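PDB 6FTH: extracellular solute-binding protein, family 1 from Bifidobacterium longum subsp. infantis, which probably captures human milk oligosaccharides outside the cell and delivers them to an ABC transporter for uptake. Local coordinates for residues 33-38 with 88-93; 140-145 with 335-340. All blocks are in the same frame, centred on the assembly; numbering follows the deposited sequence.

Contact 1 (33-38 with 88-93); sequences LVVKRP and LHAFFP
L33 O accepts the amide of L88 at 2.8 Å from L88 N, the shortest polar bond between 33-38 and 88-93. Two residues on, the chain answers in the other direction: V35 N donates to L88 O over 3.1 Å in an almost straight bond, 175° at the hydrogen. L88 is thus gripped through both N and O by the residues flanking V34, the pattern of a parallel bridge. On the face that V34 and L88 share, CG2 of V34 meets CD1 of L88 at 3.9 Å. This joins strand 29-36 to the end of strand 86-88, neighbouring strands of the 2-1-3 parallel order found in the alpha/beta domains of periplasmic-type binding proteins. Past the bridge the chain leaves the sheet at H89, whose backbone has positive phi (65°). V35 O lies in the plane of the H89 ring, at its edge, 3.2 Å from CD2. CG anti to the backbone N (chi1 -177°) brings this edge of H89 to the oxygen, while the ring nitrogens are held by D339 at ND1 and E67 at NE2. V35 CG2 packs on A90 CB at 4.0 Å, beside W70 of helix 67-80, whose NE1 bonds to A90 O.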
loop_
_atom_site.group_PDB
_atom_site.type_symbol
_atom_site.label_atom_id
_atom_site.label_comp_id
_atom_site.label_asym_id
_atom_site.label_seq_id
_atom_site.Cartn_x
_atom_site.Cartn_y
_atom_site.Cartn_z
ATOM N N LEU A 33 5.780 21.742 8.224
ATOM C CA LEU A 33 6.701 20.673 7.876
ATOM C C LEU A 33 6.048 19.796 6.818
ATOM O O LEU A 33 4.900 19.360 6.991
ATOM C CB LEU A 33 7.033 19.829 9.109
ATOM C CG LEU A 33 7.779 18.519 8.827
ATOM C CD1 LEU A 33 9.177 18.778 8.320
ATOM C CD2 LEU A 33 7.815 17.655 10.102
ATOM N N VAL A 34 6.766 19.544 5.728
ATOM C CA VAL A 34 6.288 18.650 4.677
ATOM C C VAL A 34 7.340 17.581 4.447
ATOM O O VAL A 34 8.474 17.891 4.067
ATOM C CB VAL A 34 5.996 19.380 3.357
ATOM C CG1 VAL A 34 5.341 18.415 2.355
ATOM C CG2 VAL A 34 5.163 20.630 3.576
ATOM N N VAL A 35 6.963 16.334 4.672
ATOM C CA VAL A 35 7.788 15.182 4.342
ATOM C C VAL A 35 7.529 14.889 2.869
ATOM O O VAL A 35 6.375 14.698 2.461
ATOM C CB VAL A 35 7.440 13.977 5.229
ATOM C CG1 VAL A 35 8.329 12.795 4.919
ATOM C CG2 VAL A 35 7.518 14.353 6.717
ATOM N N LYS A 36 8.590 14.911 2.066
ATOM C CA LYS A 36 8.492 14.961 0.615
ATOM C C LYS A 36 8.683 13.601 -0.055
ATOM O O LYS A 36 9.558 12.806 0.316
ATOM C CB LYS A 36 9.541 15.927 0.056
ATOM C CG LYS A 36 9.363 17.387 0.456
ATOM C CD LYS A 36 8.150 18.110 -0.181
ATOM C CE LYS A 36 8.258 18.255 -1.691
ATOM N NZ LYS A 36 9.587 18.876 -2.067
ATOM N N ARG A 37 7.880 13.360 -1.084
ATOM C CA ARG A 37 8.119 12.244 -1.977
ATOM C C ARG A 37 9.439 12.459 -2.719
ATOM O O ARG A 37 9.807 13.594 -3.035
ATOM C CB ARG A 37 7.014 12.215 -3.021
ATOM C CG ARG A 37 6.980 11.012 -3.921
ATOM C CD ARG A 37 6.032 11.301 -5.049
ATOM N NE ARG A 37 5.811 10.171 -5.931
ATOM C CZ ARG A 37 6.609 9.826 -6.939
ATOM N NH1 ARG A 37 7.734 10.497 -7.188
ATOM N NH2 ARG A 37 6.291 8.793 -7.706
ATOM N N PRO A 38 10.156 11.389 -3.041
ATOM C CA PRO A 38 11.279 11.544 -3.964
ATOM C C PRO A 38 10.818 12.138 -5.289
ATOM O O PRO A 38 9.648 12.033 -5.676
ATOM C CB PRO A 38 11.796 10.111 -4.144
ATOM C CG PRO A 38 11.398 9.405 -2.900
ATOM C CD PRO A 38 10.063 10.022 -2.500
ATOM N N LEU A 88 2.690 17.732 7.335
ATOM C CA LEU A 88 2.089 16.970 6.247
ATOM C C LEU A 88 2.912 15.710 5.977
ATOM O O LEU A 88 4.135 15.794 5.781
ATOM C CB LEU A 88 2.037 17.807 4.970
ATOM C CG LEU A 88 1.413 19.207 5.057
ATOM C CD1 LEU A 88 1.365 19.806 3.647
ATOM C CD2 LEU A 88 0.009 19.237 5.737
ATOM N N HIS A 89 2.250 14.543 5.932
ATOM C CA HIS A 89 2.918 13.273 5.614
ATOM C C HIS A 89 3.929 12.910 6.706
ATOM O O HIS A 89 4.965 12.282 6.444
ATOM C CB HIS A 89 3.545 13.300 4.205
ATOM C CG HIS A 89 4.187 12.006 3.756
ATOM N ND1 HIS A 89 3.759 10.761 4.169
ATOM C CD2 HIS A 89 5.225 11.778 2.914
ATOM C CE1 HIS A 89 4.510 9.825 3.612
ATOM N NE2 HIS A 89 5.409 10.415 2.849
ATOM N N ALA A 90 3.614 13.305 7.937
ATOM C CA ALA A 90 4.538 13.171 9.053
ATOM C C ALA A 90 4.039 12.236 10.141
ATOM O O ALA A 90 4.800 11.354 10.578
ATOM C CB ALA A 90 4.825 14.564 9.633
ATOM N N PHE A 91 2.800 12.408 10.599
ATOM C CA PHE A 91 2.279 11.722 11.779
ATOM C C PHE A 91 1.043 10.892 11.460
ATOM O O PHE A 91 0.067 11.389 10.881
ATOM C CB PHE A 91 1.957 12.721 12.887
ATOM C CG PHE A 91 3.140 13.548 13.296
ATOM C CD1 PHE A 91 4.221 12.956 13.915
ATOM C CD2 PHE A 91 3.160 14.909 13.090
ATOM C CE1 PHE A 91 5.328 13.714 14.266
ATOM C CE2 PHE A 91 4.256 15.668 13.454
ATOM C CZ PHE A 91 5.335 15.064 14.058
ATOM N N PHE A 92 1.094 9.629 11.845
ATOM C CA PHE A 92 -0.047 8.746 11.742
ATOM C C PHE A 92 -0.880 8.838 13.005
ATOM O O PHE A 92 -0.400 9.298 14.053
ATOM C CB PHE A 92 0.430 7.308 11.578
ATOM C CG PHE A 92 0.975 7.011 10.231
ATOM C CD1 PHE A 92 2.308 7.243 9.941
ATOM C CD2 PHE A 92 0.153 6.523 9.227
ATOM C CE1 PHE A 92 2.808 6.982 8.676
ATOM C CE2 PHE A 92 0.661 6.261 7.955
ATOM C CZ PHE A 92 1.977 6.496 7.687
ATOM N N PRO A 93 -2.133 8.386 12.951
ATOM C CA PRO A 93 -2.948 8.388 14.168
ATOM C C PRO A 93 -2.266 7.692 15.332
ATOM O O PRO A 93 -2.331 8.191 16.457
ATOM C CB PRO A 93 -4.222 7.664 13.722
ATOM C CG PRO A 93 -4.344 8.021 12.246
ATOM C CD PRO A 93 -2.914 8.030 11.751
#

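Contact 2 (140-145 with 335-340); sequences LPSSRG and EFEADR
L140 O receives the amide of R340, 2.9 Å from R340 N and nearly in line with the carbonyl bond. P141 packs on F119 and F120 of helix 114-122 and on A126 and T130 of helix 124-130, yet its CB still touches E337 O. S142 is the hydrogen-bonded partner of E337: S142 N gives to E337 O at 2.9 Å, and E337 N returns a longer bond of 3.2 Å to S142 O, reaching that oxygen 33° out of the carbonyl plane. The same S142 O also meets F336 CA in a CA-H...O contact. With chi1 at 57°, OG of S142 stands between its own backbone N and carbonyl carbon, over CG of R340, and a water 2.7 Å from S142 OG also donates to E335 O. The guanidinium of R340 lies flat over E337 CB, which sits 3.4 Å from its plane and over its centre. R340 NE forms a salt bridge with D339 OD1, while NH1 is held by the carbonyls of D407 and F409. S143, on the other face, sets its CB at the edge of the F336 ring, 3.6 Å from CE1. Its OG donates to the anti lone pair of E335 OE2 at 2.6 Å; K123 makes a salt bridge to the same carboxylate oxygen, so its negative charge is probably well balanced. R144 N closes the ladder on E335 O at 3.1 Å, and its side chain extends to A334, NE bonding to A334 O. The whole is a short two-stranded antiparallel ribbon, bent at A338 where 336-337 gives way to strand 339-343. Both strands belong to crossovers between the two lobes, consistent with the hinge of a two-domain solute-binding protein.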
loop_
_atom_site.group_PDB
_atom_site.type_symbol
_atom_site.label_atom_id
_atom_site.label_comp_id
_atom_site.label_asym_id
_atom_site.label_seq_id
_atom_site.Cartn_x
_atom_site.Cartn_y
_atom_site.Cartn_z
ATOM N N LEU A 140 -5.459 14.129 9.444
ATOM C CA LEU A 140 -6.382 13.995 8.329
ATOM C C LEU A 140 -5.847 12.987 7.324
ATOM O O LEU A 140 -4.633 12.912 7.102
ATOM C CB LEU A 140 -6.573 15.320 7.580
ATOM C CG LEU A 140 -7.067 16.516 8.397
ATOM C CD1 LEU A 140 -7.280 17.736 7.518
ATOM C CD2 LEU A 140 -8.376 16.169 9.110
ATOM N N PRO A 141 -6.721 12.208 6.707
ATOM C CA PRO A 141 -6.294 11.330 5.619
ATOM C C PRO A 141 -6.272 12.070 4.287
ATOM O O PRO A 141 -6.705 13.216 4.175
ATOM C CB PRO A 141 -7.404 10.272 5.612
ATOM C CG PRO A 141 -8.625 11.054 5.987
ATOM C CD PRO A 141 -8.176 12.117 6.946
ATOM N N SER A 142 -5.772 11.376 3.264
ATOM C CA SER A 142 -5.903 11.820 1.878
ATOM C C SER A 142 -6.591 10.738 1.056
ATOM O O SER A 142 -6.639 9.570 1.460
ATOM C CB SER A 142 -4.523 12.070 1.250
ATOM O OG SER A 142 -3.719 10.885 1.329
ATOM N N SER A 143 -7.105 11.137 -0.117
ATOM C CA SER A 143 -7.613 10.203 -1.121
ATOM C C SER A 143 -7.129 10.621 -2.495
ATOM O O SER A 143 -7.417 11.737 -2.934
ATOM C CB SER A 143 -9.144 10.172 -1.132
ATOM O OG SER A 143 -9.629 9.652 -2.363
ATOM N N ARG A 144 -6.433 9.726 -3.192
ATOM C CA ARG A 144 -6.064 9.962 -4.582
ATOM C C ARG A 144 -7.130 9.503 -5.563
ATOM O O ARG A 144 -6.894 9.509 -6.779
ATOM C CB ARG A 144 -4.685 9.374 -4.935
ATOM C CG ARG A 144 -4.455 7.926 -4.575
ATOM C CD ARG A 144 -3.123 7.421 -5.163
ATOM N NE ARG A 144 -2.724 6.170 -4.544
ATOM C CZ ARG A 144 -1.577 5.551 -4.783
ATOM N NH1 ARG A 144 -0.735 6.036 -5.683
ATOM N NH2 ARG A 144 -1.275 4.438 -4.122
ATOM N N GLY A 145 -8.299 9.109 -5.068
ATOM C CA GLY A 145 -9.463 9.009 -5.925
ATOM C C GLY A 145 -9.796 7.598 -6.355
ATOM O O GLY A 145 -9.064 6.636 -6.125
ATOM N N GLU A 335 -6.306 3.744 -2.114
ATOM C CA GLU A 335 -6.845 5.089 -2.277
ATOM C C GLU A 335 -6.426 6.053 -1.160
ATOM O O GLU A 335 -6.080 7.210 -1.452
ATOM C CB GLU A 335 -8.378 5.024 -2.364
ATOM C CG GLU A 335 -9.017 6.381 -2.664
ATOM C CD GLU A 335 -10.500 6.370 -2.763
ATOM O OE1 GLU A 335 -11.118 5.284 -2.839
ATOM O OE2 GLU A 335 -11.055 7.483 -2.760
ATOM N N PHE A 336 -6.442 5.610 0.104
ATOM C CA PHE A 336 -6.300 6.472 1.271
ATOM C C PHE A 336 -4.945 6.320 1.952
ATOM O O PHE A 336 -4.358 5.238 1.999
ATOM C CB PHE A 336 -7.343 6.139 2.344
ATOM C CG PHE A 336 -8.770 6.239 1.883
ATOM C CD1 PHE A 336 -9.213 7.297 1.121
ATOM C CD2 PHE A 336 -9.678 5.264 2.225
ATOM C CE1 PHE A 336 -10.547 7.377 0.704
ATOM C CE2 PHE A 336 -11.001 5.344 1.802
ATOM C CZ PHE A 336 -11.422 6.387 1.029
ATOM N N GLU A 337 -4.485 7.426 2.541
ATOM C CA GLU A 337 -3.334 7.454 3.429
ATOM C C GLU A 337 -3.738 8.220 4.679
ATOM O O GLU A 337 -4.561 9.134 4.622
ATOM C CB GLU A 337 -2.116 8.118 2.749
ATOM C CG GLU A 337 -1.609 7.370 1.513
ATOM C CD GLU A 337 -0.948 6.028 1.856
ATOM O OE1 GLU A 337 -0.451 5.849 2.992
ATOM O OE2 GLU A 337 -0.932 5.151 0.971
ATOM N N ALA A 338 -3.159 7.840 5.820
ATOM C CA ALA A 338 -3.673 8.270 7.117
ATOM C C ALA A 338 -2.845 9.338 7.823
ATOM O O ALA A 338 -3.180 9.695 8.954
ATOM C CB ALA A 338 -3.777 7.063 8.039
ATOM N N ASP A 339 -1.798 9.867 7.193
ATOM C CA ASP A 339 -0.810 10.697 7.871
ATOM C C ASP A 339 -0.662 12.076 7.234
ATOM O O ASP A 339 0.438 12.612 7.156
ATOM C CB ASP A 339 0.550 10.001 7.870
ATOM C CG ASP A 339 1.158 9.888 6.487
ATOM O OD1 ASP A 339 0.423 9.716 5.490
ATOM O OD2 ASP A 339 2.392 9.959 6.372
ATOM N N ARG A 340 -1.744 12.696 6.796
ATOM C CA ARG A 340 -1.598 13.776 5.825
ATOM C C ARG A 340 -1.839 15.196 6.344
ATOM O O ARG A 340 -1.618 16.154 5.598
ATOM C CB ARG A 340 -2.406 13.439 4.572
ATOM C CG ARG A 340 -1.920 12.142 3.930
ATOM C CD ARG A 340 -0.518 12.326 3.355
ATOM N NE ARG A 340 0.172 11.094 2.984
ATOM C CZ ARG A 340 0.169 10.569 1.765
ATOM N NH1 ARG A 340 -0.554 11.104 0.772
ATOM N NH2 ARG A 340 0.882 9.463 1.533
HETATM O O HOH W 1 -4.117 9.253 -0.755
#

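Contacts 1 and 2 lie side by side, their centres about 11 Å apart, and meet directly. D339 is the chief joint: its OD2 and ND1 of H89 are 2.7 Å apart, a probable hydrogen bond, so the carboxylate that also engages R340 ties the H89 loop of contact 1 to the corner of contact 2. Packing adds to this where L88 CD2 approaches R340 O at 3.5 Å and P93 CD lies 3.3 Å from A338 O. Both contacts reach the same mixed sheet, in which strand 339-343 runs antiparallel beside 86-88. Contact 1 is formed within an early part of the chain; contact 2 brings back a much later one, a return characteristic of solute-binding proteins.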